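Putative branched-chain amino acid ABC transporter (Chromobacterium violaceum, PDB 4PYR) is of uncertain function but belongs to the LppC family of periplasmic-binding-protein-like lipoproteins, binds glutathione and may regulate an enzyme. Local coordinates at residues V62-L67 with I255-L260; A19-S24 with R245-L250; E37-D42 with R53-D58; E107-Q112 with Y200-L205; D144-R147 with P153-Q156. All coordinates share one frame; numbering follows the deposited sequence. Where two conformers were deposited one is given.

Interaction 1. Residues V62-L67 with I255-L260; sequences VVIGPL and IDAYRL
Ile64 and Ala257 bury most of the surface in this contact. Both branches of the isoleucine are used. CG2 meets Ala257 CB at 3.9 Å, methyl against methyl. The longer branch reaches past that methyl to the helix backbone. Its end, Ile64 CD1, lies 3.5 Å from Ala257 O and 3.7 Å from Tyr258 N, so it rests against the peptide group that joins the two helix residues. The torsions explain the split. CG2 stands anti to the backbone N, and chi2 of 167° stretches the other branch out toward the helix. Ala257 is small enough to bring the backbones near each other, with CA of Ile64 6.6 Å from CA of Ala257. Tyr258 joins in mainly through its backbone. Its CB points away from the strand, and its OH is hydrogen-bonded to Ser35 OG. Across the two segments the contact is pure van der Waals packing, and all three residues are buried. It sets helix 245-265 against the five-stranded parallel sheet. Ile4 of strand 2-8 touches both Ile64 and Tyr258, and Leu84 of strand 83-85 touches Ala257. The Tyr258 ring continues onto Ala29 and Ala30 of helix 16-33.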
# COMPACT_ATOMS: atom_id res chain seq x y z
N VAL A 62 10.67 -18.04 -9.02
CA VAL A 62 10.03 -17.15 -8.06
C VAL A 62 8.64 -16.87 -8.63
O VAL A 62 8.43 -17.01 -9.82
CB VAL A 62 10.84 -15.84 -7.94
CG1 VAL A 62 10.99 -15.19 -9.31
CG2 VAL A 62 10.31 -14.89 -6.89
N VAL A 63 7.70 -16.57 -7.74
CA VAL A 63 6.32 -16.32 -8.13
C VAL A 63 5.83 -15.00 -7.59
O VAL A 63 6.19 -14.60 -6.49
CB VAL A 63 5.42 -17.49 -7.66
CG1 VAL A 63 3.95 -17.11 -7.68
CG2 VAL A 63 5.65 -18.71 -8.53
N ILE A 64 5.10 -14.27 -8.45
CA ILE A 64 4.31 -13.10 -8.05
C ILE A 64 2.86 -13.56 -8.04
O ILE A 64 2.38 -14.12 -9.03
CB ILE A 64 4.47 -11.94 -9.04
CG1 ILE A 64 5.91 -11.42 -8.93
CG2 ILE A 64 3.44 -10.83 -8.75
CD1 ILE A 64 6.28 -10.50 -10.08
N GLY A 65 2.20 -13.34 -6.90
CA GLY A 65 0.87 -13.84 -6.70
C GLY A 65 0.86 -14.85 -5.57
O GLY A 65 1.91 -15.27 -5.12
N PRO A 66 -0.34 -15.23 -5.14
CA PRO A 66 -1.66 -14.84 -5.63
C PRO A 66 -2.16 -13.51 -5.07
O PRO A 66 -1.48 -12.81 -4.31
CB PRO A 66 -2.59 -15.95 -5.10
CG PRO A 66 -1.78 -16.85 -4.27
CD PRO A 66 -0.43 -16.22 -4.08
N LEU A 67 -3.37 -13.17 -5.50
CA LEU A 67 -3.97 -11.89 -5.14
C LEU A 67 -5.05 -12.01 -4.09
O LEU A 67 -5.13 -11.16 -3.21
CB LEU A 67 -4.49 -11.20 -6.40
CG LEU A 67 -4.97 -9.76 -6.24
CD1 LEU A 67 -3.90 -8.85 -5.63
CD2 LEU A 67 -5.38 -9.21 -7.60
N ILE A 255 5.17 -3.05 -10.70
CA ILE A 255 6.57 -2.74 -10.93
C ILE A 255 7.37 -3.26 -9.76
O ILE A 255 8.37 -3.96 -9.97
CB ILE A 255 6.80 -1.23 -11.08
CG1 ILE A 255 6.20 -0.79 -12.43
CG2 ILE A 255 8.27 -0.86 -10.95
CD1 ILE A 255 6.16 0.69 -12.61
N ASP A 256 7.03 -2.88 -8.55
CA ASP A 256 7.85 -3.35 -7.39
C ASP A 256 7.76 -4.86 -7.15
O ASP A 256 8.74 -5.43 -6.65
CB ASP A 256 7.47 -2.60 -6.13
CG ASP A 256 8.09 -1.22 -6.03
OD1 ASP A 256 8.92 -0.83 -6.88
OD2 ASP A 256 7.76 -0.52 -5.08
N ALA A 257 6.67 -5.50 -7.54
CA ALA A 257 6.55 -6.98 -7.38
C ALA A 257 7.60 -7.65 -8.29
O ALA A 257 8.28 -8.60 -7.88
CB ALA A 257 5.13 -7.46 -7.72
N TYR A 258 7.70 -7.17 -9.55
CA TYR A 258 8.69 -7.62 -10.45
C TYR A 258 10.09 -7.43 -9.82
O TYR A 258 10.89 -8.38 -9.78
CB TYR A 258 8.66 -6.86 -11.75
CG TYR A 258 9.83 -7.26 -12.63
CD1 TYR A 258 9.70 -8.30 -13.50
CD2 TYR A 258 11.05 -6.58 -12.60
CE1 TYR A 258 10.77 -8.67 -14.34
CE2 TYR A 258 12.12 -6.96 -13.40
CZ TYR A 258 11.97 -8.00 -14.25
OH TYR A 258 13.02 -8.42 -15.04
N ARG A 259 10.36 -6.23 -9.29
CA ARG A 259 11.69 -5.93 -8.78
C ARG A 259 12.05 -6.78 -7.59
O ARG A 259 13.19 -7.25 -7.50
CB ARG A 259 11.84 -4.47 -8.45
CG ARG A 259 11.61 -3.56 -9.69
CD ARG A 259 11.53 -2.06 -9.38
NE ARG A 259 12.76 -1.54 -8.79
CZ ARG A 259 12.86 -0.54 -7.93
NH1 ARG A 259 11.79 0.10 -7.48
NH2 ARG A 259 14.05 -0.16 -7.52
N LEU A 260 11.10 -6.94 -6.68
CA LEU A 260 11.31 -7.81 -5.50
C LEU A 260 11.47 -9.26 -5.87
O LEU A 260 12.34 -9.95 -5.31
CB LEU A 260 10.18 -7.69 -4.50
CG LEU A 260 10.17 -6.51 -3.59
CD1 LEU A 260 8.90 -6.61 -2.76
CD2 LEU A 260 11.38 -6.52 -2.69

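Interaction 2. Residues A19-S24 with R245-L250; sequences AAVVRS and RQTERL
Val21 meets Thr247 and Leu250 where helix 16-33 packs against the start of helix 245-265. Both of its methyls are used. CG2 of Val21 touches CG2 of Thr247 at 3.6 Å, and the two side chains cross at about a right angle. CG1 of Val21 is directed at the backbone instead and lies 3.4 Å from Thr247 O. The same methyl also reaches Leu250 CB at 4.0 Å. Chi1 of -179° splits the methyls, sending CG1 to the Thr247 carbonyl and CG2 to the Thr247 methyl. In this way one valine spans nearly one turn of the other helix, from Thr247 to Leu250. The methyl of Thr247 turns to the valine, while its OG1 is hydrogen-bonded to Thr244 OG1.

Val22 comes next and meets Leu250 alone. Here the helix backbones themselves are close, with Val22 CA 3.6 Å from Leu250 O. The side chain adds a second touch, CG2 of Val22 to CB of Leu250 at 4.0 Å. The contact is van der Waals packing, in which methyl groups and a CA meet aliphatic carbons and carbonyl oxygens.

The axes of the two short helical segments pass 8.7 Å apart, and their directions differ by 51°. Leu250 also borders the ligand pocket, its side chain about 4 Å from the bound glutathione. Around the contact, Val22 reaches Leu8 of strand 2-8 and Leu86 of the pocket. Tyr251, one residue further along helix 245-265, touches Val21. Helix 16-33 thus packs against both strand 2-8 and helix 245-265.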
# COMPACT_ATOMS: atom_id res chain seq x y z
N ALA A 19 -6.08 -7.33 -11.29
CA ALA A 19 -5.00 -8.25 -11.68
C ALA A 19 -4.38 -7.81 -13.00
O ALA A 19 -3.16 -7.81 -13.12
CB ALA A 19 -5.54 -9.67 -11.81
N ALA A 20 -5.22 -7.35 -13.95
CA ALA A 20 -4.72 -6.92 -15.25
C ALA A 20 -3.82 -5.70 -15.11
O ALA A 20 -2.80 -5.61 -15.78
CB ALA A 20 -5.88 -6.63 -16.17
N VAL A 21 -4.16 -4.76 -14.22
CA VAL A 21 -3.32 -3.59 -13.98
C VAL A 21 -2.00 -3.95 -13.31
O VAL A 21 -0.94 -3.49 -13.75
CB VAL A 21 -4.13 -2.48 -13.21
CG1 VAL A 21 -3.25 -1.27 -12.99
CG2 VAL A 21 -5.40 -2.06 -14.01
N VAL A 22 -2.07 -4.83 -12.32
CA VAL A 22 -0.85 -5.33 -11.73
C VAL A 22 0.03 -5.99 -12.78
O VAL A 22 1.26 -5.71 -12.84
CB VAL A 22 -1.17 -6.31 -10.61
CG1 VAL A 22 0.09 -6.97 -10.09
CG2 VAL A 22 -1.91 -5.65 -9.44
N ARG A 23 -0.56 -6.85 -13.61
CA ARG A 23 0.20 -7.49 -14.68
C ARG A 23 0.89 -6.47 -15.58
O ARG A 23 2.03 -6.68 -16.00
CB ARG A 23 -0.70 -8.40 -15.55
CG ARG A 23 -1.00 -9.74 -14.97
CD ARG A 23 -1.59 -10.67 -16.01
NE ARG A 23 -2.17 -11.84 -15.41
CZ ARG A 23 -1.46 -12.92 -15.07
NH1 ARG A 23 -0.15 -12.96 -15.30
NH2 ARG A 23 -2.06 -13.95 -14.52
N SER A 24 0.20 -5.38 -15.88
CA SER A 24 0.75 -4.40 -16.81
C SER A 24 1.97 -3.72 -16.18
O SER A 24 2.90 -3.33 -16.88
CB SER A 24 -0.31 -3.37 -17.25
OG SER A 24 -0.67 -2.46 -16.21
N ARG A 245 -5.89 7.28 -9.10
CA ARG A 245 -4.78 7.05 -8.20
C ARG A 245 -4.84 5.62 -7.65
O ARG A 245 -3.80 4.96 -7.55
CB ARG A 245 -4.78 8.10 -7.08
CG ARG A 245 -4.37 9.46 -7.56
CD ARG A 245 -2.90 9.64 -7.78
NE ARG A 245 -2.62 11.05 -8.05
CZ ARG A 245 -2.65 11.62 -9.25
NH1 ARG A 245 -2.93 10.92 -10.33
NH2 ARG A 245 -2.41 12.93 -9.35
N GLN A 246 -6.05 5.17 -7.31
CA GLN A 246 -6.28 3.82 -6.75
C GLN A 246 -5.68 2.76 -7.66
O GLN A 246 -4.85 1.94 -7.25
CB GLN A 246 -7.79 3.60 -6.61
CG GLN A 246 -8.26 2.45 -5.71
CD GLN A 246 -9.75 2.50 -5.46
OE1 GLN A 246 -10.55 2.34 -6.39
NE2 GLN A 246 -10.14 2.73 -4.21
N THR A 247 -6.08 2.81 -8.91
CA THR A 247 -5.63 1.88 -9.94
C THR A 247 -4.13 1.98 -10.31
O THR A 247 -3.43 0.98 -10.44
CB THR A 247 -6.46 2.04 -11.20
OG1 THR A 247 -7.85 1.95 -10.86
CG2 THR A 247 -6.14 1.00 -12.20
N GLU A 248 -3.66 3.20 -10.54
CA GLU A 248 -2.25 3.44 -10.80
C GLU A 248 -1.38 2.93 -9.64
O GLU A 248 -0.26 2.50 -9.89
CB GLU A 248 -2.00 4.91 -11.05
CG GLU A 248 -0.57 5.16 -11.46
CD GLU A 248 -0.35 6.41 -12.27
OE1 GLU A 248 -1.27 7.24 -12.38
OE2 GLU A 248 0.77 6.55 -12.81
N ARG A 249 -1.90 2.95 -8.41
CA ARG A 249 -1.15 2.34 -7.30
C ARG A 249 -0.93 0.86 -7.62
O ARG A 249 0.10 0.34 -7.22
CB ARG A 249 -1.80 2.53 -5.91
CG ARG A 249 -1.63 3.95 -5.36
CD ARG A 249 -2.14 4.18 -3.93
NE ARG A 249 -2.18 5.61 -3.76
CZ ARG A 249 -3.28 6.34 -3.96
NH1 ARG A 249 -4.45 5.75 -4.22
NH2 ARG A 249 -3.21 7.65 -3.85
N LEU A 250 -1.88 0.21 -8.29
CA LEU A 250 -1.74 -1.22 -8.61
C LEU A 250 -0.72 -1.45 -9.70
O LEU A 250 -0.02 -2.44 -9.71
CB LEU A 250 -3.05 -1.88 -9.01
CG LEU A 250 -4.16 -1.85 -7.95
CD1 LEU A 250 -5.49 -2.25 -8.56
CD2 LEU A 250 -3.77 -2.77 -6.79

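Interaction 3. Residues E37-D42 with R53-D58; sequences ELYSVD and RAAVAD
The Tyr39 ring lies across the end of helix 48-57 and overlaps Ala55 and Asp58. CE1 of Tyr39 comes within 3.4 Å of Ala55 CB. CE2 of Tyr39 is 3.4 Å from Asp58 OD2 and 3.7 Å from Asp58 CB. Ala55 CB and Asp58 OD2 lie on the same side of the ring plane. The ring and the carboxylate planes are 39° apart, so the two groups are not stacked flat. Chi1 of 170° sets the ring anti to the backbone N and carries it out from the strand to the helix. Asp58 is the first residue beyond the helical turns. At the far end of the ring, Tyr39 OH is 3.8 Å from Ala54 O, too long for a hydrogen bond. Strand 36-42 is an edge strand of the parallel sheet. Helix 48-57 then leads to strand 62-64, on the far side of strand 2-8, in a beta-alpha-beta crossover. Ile7 and Val60 back Ala55. The chemistry is mixed: an alanine methyl and a carboxylate share one ring. Asp58 OD2 also forms a salt bridge with Arg3, which probably helps hold the carboxylate in place and balance its charge beside the ring.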
# COMPACT_ATOMS: atom_id res chain seq x y z
N GLU A 37 12.61 -13.62 -17.21
CA GLU A 37 11.58 -14.07 -18.13
C GLU A 37 10.29 -14.24 -17.37
O GLU A 37 10.30 -14.69 -16.25
CB GLU A 37 11.98 -15.40 -18.73
CG GLU A 37 11.03 -15.91 -19.81
CD GLU A 37 11.61 -17.04 -20.65
OE1 GLU A 37 12.86 -17.17 -20.74
OE2 GLU A 37 10.81 -17.82 -21.23
N LEU A 38 9.17 -13.84 -17.96
CA LEU A 38 7.87 -14.04 -17.35
C LEU A 38 7.19 -15.31 -17.87
O LEU A 38 7.22 -15.61 -19.06
CB LEU A 38 6.98 -12.83 -17.64
CG LEU A 38 7.49 -11.46 -17.22
CD1 LEU A 38 6.45 -10.35 -17.56
CD2 LEU A 38 7.83 -11.38 -15.77
N TYR A 39 6.54 -16.01 -16.95
CA TYR A 39 5.64 -17.13 -17.27
C TYR A 39 4.30 -16.73 -16.68
O TYR A 39 4.15 -16.58 -15.48
CB TYR A 39 6.21 -18.40 -16.61
CG TYR A 39 5.33 -19.62 -16.62
CD1 TYR A 39 4.20 -19.72 -15.79
CD2 TYR A 39 5.64 -20.71 -17.42
CE1 TYR A 39 3.40 -20.86 -15.78
CE2 TYR A 39 4.84 -21.86 -17.41
CZ TYR A 39 3.73 -21.92 -16.60
OH TYR A 39 2.94 -23.06 -16.58
N SER A 40 3.33 -16.47 -17.54
CA SER A 40 2.08 -15.88 -17.06
C SER A 40 1.00 -16.90 -17.15
O SER A 40 0.80 -17.52 -18.18
CB SER A 40 1.73 -14.68 -17.95
OG SER A 40 2.75 -13.69 -17.82
N VAL A 41 0.29 -17.09 -16.04
CA VAL A 41 -0.87 -17.95 -16.05
C VAL A 41 -1.95 -17.35 -15.15
O VAL A 41 -1.67 -16.67 -14.15
CB VAL A 41 -0.49 -19.37 -15.62
CG1 VAL A 41 -0.12 -19.35 -14.17
CG2 VAL A 41 -1.62 -20.35 -15.89
N ASP A 42 -3.19 -17.54 -15.58
CA ASP A 42 -4.32 -17.18 -14.73
C ASP A 42 -4.63 -18.27 -13.73
O ASP A 42 -4.73 -19.41 -14.12
CB ASP A 42 -5.58 -16.99 -15.57
CG ASP A 42 -5.52 -15.75 -16.42
OD1 ASP A 42 -4.64 -14.91 -16.20
OD2 ASP A 42 -6.39 -15.62 -17.30
N ARG A 53 1.80 -25.22 -9.03
CA ARG A 53 2.58 -26.44 -9.20
C ARG A 53 3.09 -26.59 -10.62
O ARG A 53 4.24 -26.93 -10.83
CB ARG A 53 1.79 -27.68 -8.81
CG ARG A 53 1.68 -27.87 -7.29
CD ARG A 53 0.90 -29.08 -6.87
NE ARG A 53 1.70 -30.29 -7.06
CZ ARG A 53 2.66 -30.69 -6.23
NH1 ARG A 53 2.93 -29.99 -5.14
NH2 ARG A 53 3.34 -31.79 -6.49
N ALA A 54 2.25 -26.30 -11.62
CA ALA A 54 2.70 -26.48 -13.00
C ALA A 54 3.73 -25.41 -13.45
O ALA A 54 4.59 -25.68 -14.31
CB ALA A 54 1.50 -26.52 -13.95
N ALA A 55 3.65 -24.21 -12.88
CA ALA A 55 4.60 -23.14 -13.17
C ALA A 55 5.98 -23.59 -12.63
O ALA A 55 6.97 -23.53 -13.33
CB ALA A 55 4.14 -21.83 -12.57
N VAL A 56 5.99 -24.09 -11.40
CA VAL A 56 7.22 -24.61 -10.79
C VAL A 56 7.79 -25.79 -11.57
O VAL A 56 9.00 -25.84 -11.85
CB VAL A 56 6.93 -25.00 -9.33
CG1 VAL A 56 8.04 -25.87 -8.72
CG2 VAL A 56 6.72 -23.76 -8.50
N ALA A 57 6.92 -26.73 -11.93
CA ALA A 57 7.30 -27.84 -12.80
C ALA A 57 7.89 -27.32 -14.11
O ALA A 57 8.75 -27.96 -14.67
CB ALA A 57 6.12 -28.77 -13.07
N ASP A 58 7.46 -26.15 -14.59
CA ASP A 58 8.02 -25.61 -15.82
C ASP A 58 9.27 -24.72 -15.64
O ASP A 58 9.69 -24.08 -16.58
CB ASP A 58 6.96 -24.82 -16.61
CG ASP A 58 7.35 -24.65 -18.08
OD1 ASP A 58 7.33 -25.64 -18.83
OD2 ASP A 58 7.67 -23.48 -18.46

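Interaction 4. Residues E107-Q112 with Y200-L205; sequences EGEARQ and YGTSQL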
# COMPACT_ATOMS: atom_id res chain seq x y z
N GLU A 107 -3.21 0.27 7.20
CA GLU A 107 -2.73 0.50 8.55
C GLU A 107 -1.28 0.97 8.52
O GLU A 107 -0.86 1.76 9.37
CB GLU A 107 -2.84 -0.78 9.38
CG GLU A 107 -4.23 -1.04 9.95
CD GLU A 107 -5.14 -1.80 9.03
OE1 GLU A 107 -4.78 -2.07 7.86
OE2 GLU A 107 -6.28 -2.12 9.46
N GLY A 108 -0.51 0.46 7.55
CA GLY A 108 0.87 0.88 7.39
C GLY A 108 1.00 2.37 7.15
O GLY A 108 1.87 3.02 7.69
N GLU A 109 0.08 2.94 6.40
CA GLU A 109 0.17 4.36 6.14
C GLU A 109 -0.24 5.16 7.39
O GLU A 109 0.38 6.17 7.73
CB GLU A 109 -0.70 4.71 4.94
CG GLU A 109 -0.25 4.04 3.66
CD GLU A 109 -0.93 4.57 2.42
OE1 GLU A 109 -1.64 5.58 2.56
OE2 GLU A 109 -0.68 4.01 1.33
N ALA A 110 -1.24 4.65 8.13
CA ALA A 110 -1.66 5.34 9.35
C ALA A 110 -0.54 5.38 10.35
O ALA A 110 -0.33 6.40 11.00
CB ALA A 110 -2.88 4.66 9.95
N ARG A 111 0.18 4.25 10.49
CA ARG A 111 1.27 4.20 11.45
C ARG A 111 2.35 5.21 11.07
O ARG A 111 2.87 5.96 11.90
CB ARG A 111 1.84 2.80 11.48
CG ARG A 111 0.98 1.81 12.22
CD ARG A 111 1.81 0.56 12.50
NE ARG A 111 1.73 -0.32 11.34
CZ ARG A 111 0.69 -1.12 11.09
NH1 ARG A 111 -0.36 -1.17 11.92
NH2 ARG A 111 0.70 -1.87 10.01
N GLN A 112 2.74 5.22 9.80
CA GLN A 112 3.67 6.19 9.35
C GLN A 112 3.26 7.62 9.54
O GLN A 112 4.08 8.43 9.94
CB GLN A 112 3.97 5.95 7.92
CG GLN A 112 4.87 4.73 7.78
CD GLN A 112 5.17 4.56 6.33
OE1 GLN A 112 5.80 5.44 5.72
NE2 GLN A 112 4.64 3.47 5.73
N TYR A 200 -3.02 16.82 8.09
CA TYR A 200 -2.34 15.68 7.54
C TYR A 200 -3.30 14.56 7.19
O TYR A 200 -4.32 14.38 7.86
CB TYR A 200 -1.42 15.11 8.61
CG TYR A 200 -0.26 15.98 9.00
CD1 TYR A 200 -0.41 17.06 9.87
CD2 TYR A 200 1.02 15.69 8.52
CE1 TYR A 200 0.66 17.84 10.24
CE2 TYR A 200 2.12 16.43 8.91
CZ TYR A 200 1.96 17.51 9.75
OH TYR A 200 3.07 18.27 10.16
N GLY A 201 -2.97 13.79 6.18
CA GLY A 201 -3.72 12.59 5.85
C GLY A 201 -2.79 11.52 5.23
O GLY A 201 -1.62 11.76 4.98
N THR A 202 -3.38 10.37 4.96
CA THR A 202 -2.75 9.32 4.22
C THR A 202 -3.12 9.43 2.75
O THR A 202 -3.77 10.39 2.33
CB THR A 202 -3.14 7.92 4.75
OG1 THR A 202 -4.55 7.70 4.54
CG2 THR A 202 -2.89 7.84 6.19
N SER A 203 -2.76 8.42 1.95
CA SER A 203 -3.02 8.44 0.54
C SER A 203 -4.52 8.34 0.26
O SER A 203 -4.90 8.48 -0.87
CB SER A 203 -2.27 7.31 -0.18
OG SER A 203 -2.78 6.03 0.13
N GLN A 204 -5.31 8.01 1.29
CA GLN A 204 -6.77 8.09 1.25
C GLN A 204 -7.23 9.40 0.60
O GLN A 204 -8.22 9.42 -0.15
CB GLN A 204 -7.33 7.95 2.69
CG GLN A 204 -8.85 8.04 2.85
CD GLN A 204 -9.25 8.07 4.31
OE1 GLN A 204 -8.58 8.70 5.15
NE2 GLN A 204 -10.34 7.39 4.63
N LEU A 205 -6.50 10.49 0.87
CA LEU A 205 -6.90 11.83 0.36
C LEU A 205 -6.48 12.15 -1.04
O LEU A 205 -6.99 13.11 -1.64
CB LEU A 205 -6.37 12.90 1.30
CG LEU A 205 -6.84 12.72 2.74
CD1 LEU A 205 -6.31 13.86 3.56
CD2 LEU A 205 -8.36 12.63 2.85
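Glu109 OE1 takes two hydrogen bonds from Ser203. The Ser203 OG bond is short, 2.7 Å to Glu109 OE1, and uses the syn lone pair. Ser203 N gives the second, 3.1 Å to the same OE1, at an N-H...O angle of 158° and nearly in line with the C-O bond. The setting is an alpha/beta lobe of the periplasmic-binding-protein type. Glu109 lies in the first turn of helix 106-119, and Ser203 opens the short 3-10 turn that comes after strand 199-201. Chi1 of 70° folds the serine OG back near its own backbone N, which lets both donors reach one oxygen. Glu109 runs extended beyond CG to meet them. Its other oxygen, OE2, forms a salt bridge with Arg292. With two donors of Ser203 and the arginine, the buried carboxylate is held at both oxygens, and the nearby arginine would probably favour its charged form. Packing follows outward from there. Thr202 CB sits 3.5 Å from Glu109 OE1, and Leu138 of helix 133-150 and Leu113 also touch Thr202. Its methyl lies against the helix backbone, with Thr202 CG2 4.0 Å from Glu109 O and 4.1 Å from Ala110 N.

Interaction 5. Residues D144-R147 with P153-Q156; sequences DEWR and PVRQ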
# COMPACT_ATOMS: atom_id res chain seq x y z
N ASP A 144 -3.07 3.87 17.81
CA ASP A 144 -2.19 2.89 18.49
C ASP A 144 -0.73 3.29 18.37
O ASP A 144 0.07 3.13 19.35
CB ASP A 144 -2.41 1.50 17.91
CG ASP A 144 -3.69 0.83 18.42
OD1 ASP A 144 -4.34 1.35 19.35
OD2 ASP A 144 -4.09 -0.21 17.87
N GLU A 145 -0.33 3.69 17.17
CA GLU A 145 1.04 4.11 16.93
C GLU A 145 1.40 5.36 17.73
O GLU A 145 2.47 5.44 18.32
CB GLU A 145 1.29 4.33 15.44
CG GLU A 145 2.76 4.56 15.12
CD GLU A 145 3.65 3.33 15.30
OE1 GLU A 145 3.22 2.15 15.25
OE2 GLU A 145 4.86 3.57 15.43
N TRP A 146 0.51 6.35 17.76
CA TRP A 146 0.75 7.57 18.52
C TRP A 146 0.98 7.23 20.00
O TRP A 146 1.91 7.72 20.63
CB TRP A 146 -0.51 8.56 18.40
CG TRP A 146 -0.17 9.88 18.99
CD1 TRP A 146 -0.38 10.30 20.26
CD2 TRP A 146 0.53 10.92 18.33
NE1 TRP A 146 0.16 11.55 20.44
CE2 TRP A 146 0.71 11.96 19.26
CE3 TRP A 146 1.02 11.08 17.02
CZ2 TRP A 146 1.40 13.14 18.95
CZ3 TRP A 146 1.67 12.22 16.71
CH2 TRP A 146 1.87 13.24 17.68
N ARG A 147 0.09 6.42 20.55
CA ARG A 147 0.23 6.01 21.96
C ARG A 147 1.59 5.31 22.24
O ARG A 147 2.24 5.60 23.25
CB ARG A 147 -0.96 5.12 22.43
CG ARG A 147 -1.02 4.91 23.96
CD ARG A 147 -1.86 3.69 24.30
NE ARG A 147 -3.30 3.93 23.99
CZ ARG A 147 -4.20 4.40 24.87
NH1 ARG A 147 -3.84 4.70 26.10
NH2 ARG A 147 -5.46 4.57 24.52
N PRO A 153 -2.39 8.71 24.99
CA PRO A 153 -3.30 8.63 23.82
C PRO A 153 -3.36 9.94 23.04
O PRO A 153 -3.13 11.05 23.58
CB PRO A 153 -4.65 8.30 24.48
CG PRO A 153 -4.51 8.70 25.87
CD PRO A 153 -3.09 8.59 26.27
N VAL A 154 -3.63 9.81 21.76
CA VAL A 154 -3.97 11.00 20.94
C VAL A 154 -5.42 11.38 21.20
O VAL A 154 -6.24 10.51 21.40
CB VAL A 154 -3.71 10.72 19.45
CG1 VAL A 154 -4.76 9.78 18.85
CG2 VAL A 154 -3.67 12.00 18.65
N ARG A 155 -5.70 12.68 21.21
CA ARG A 155 -7.08 13.17 21.20
C ARG A 155 -7.76 12.76 19.91
O ARG A 155 -7.26 13.04 18.83
CB ARG A 155 -7.10 14.68 21.33
CG ARG A 155 -8.50 15.27 21.48
CD ARG A 155 -8.48 16.43 22.46
NE ARG A 155 -8.11 15.95 23.78
CZ ARG A 155 -8.97 15.78 24.77
NH1 ARG A 155 -10.24 16.06 24.62
NH2 ARG A 155 -8.55 15.33 25.92
N GLN A 156 -8.90 12.09 20.03
CA GLN A 156 -9.58 11.49 18.90
C GLN A 156 -11.07 11.85 18.91
O GLN A 156 -11.72 11.71 19.93
CB GLN A 156 -9.41 9.99 18.98
CG GLN A 156 -10.10 9.26 17.89
CD GLN A 156 -9.92 7.78 17.95
OE1 GLN A 156 -8.94 7.25 18.51
NE2 GLN A 156 -10.85 7.09 17.33
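This contact lies within the beta-alpha-beta unit of strand 125-129, helix 133-150 and strand 155-158. It joins the last part of the helix to the residues that lead into the second strand. Trp146 and Val154 form its inner half. CB and CG2 of Val154 sit on the indole. CG2 lies 4.1 Å from the centroid of the five-membered ring of Trp146 and only 10° off the ring normal, a CH-pi contact over the face. The branch carbon comes closer still, with Val154 CB 3.5 Å from Trp146 CD1. Chi1 of -171° swings the indole anti to the backbone N and lays that face toward the valine. The tryptophan is buried. Ala114 and Met117 of helix 106-119 and Pro125 also touch it, and Arg118 makes a cation-pi contact with it.

Arg147 and Pro153 form the outer half, at the surface. The guanidinium lies with one face over the proline, and Arg147 NH2 is 3.8 Å from Pro153 CB. A bend at chi3 of -68° brings it back over the ring. The backbones are close here, with CA of Arg147 4.8 Å from CA of Pro153. Arg147 also touches a neighbouring molecule in the crystal, so its pose may owe something to the lattice.

Strands 125-129 and 155-158 run parallel as neighbours, and the second is the outermost strand at its side of the sheet. Strand, helix and parallel neighbouring strand make a beta-alpha-beta crossover, consistent with the alpha/beta lobes of the periplasmic-binding-protein clan.

Interactions 1, 2 and 3 belong to the parallel-sheet lobe, and interactions 4 and 5 to the mixed-sheet lobe. Interactions 1 and 2 share helix 245-265, and their centres are 13 Å apart. Interaction 3 joins interaction 2 through Arg23 NH2, which lies 2.8 Å from Val41 O. Interactions 4 and 5 meet where Arg111 CD is 3.5 Å from Glu145 OE1. Interactions 2 and 4 touch across the two lobes, where Arg249 NH2 packs 3.5 Å from Ser203 O. Glutathione lies in that region, about 4 Å from the Leu250 side chain and about 9 Å from that of Glu109, and it touches Glu107. Interactions 3 and 5 are the remote ends, with centres 46 Å apart.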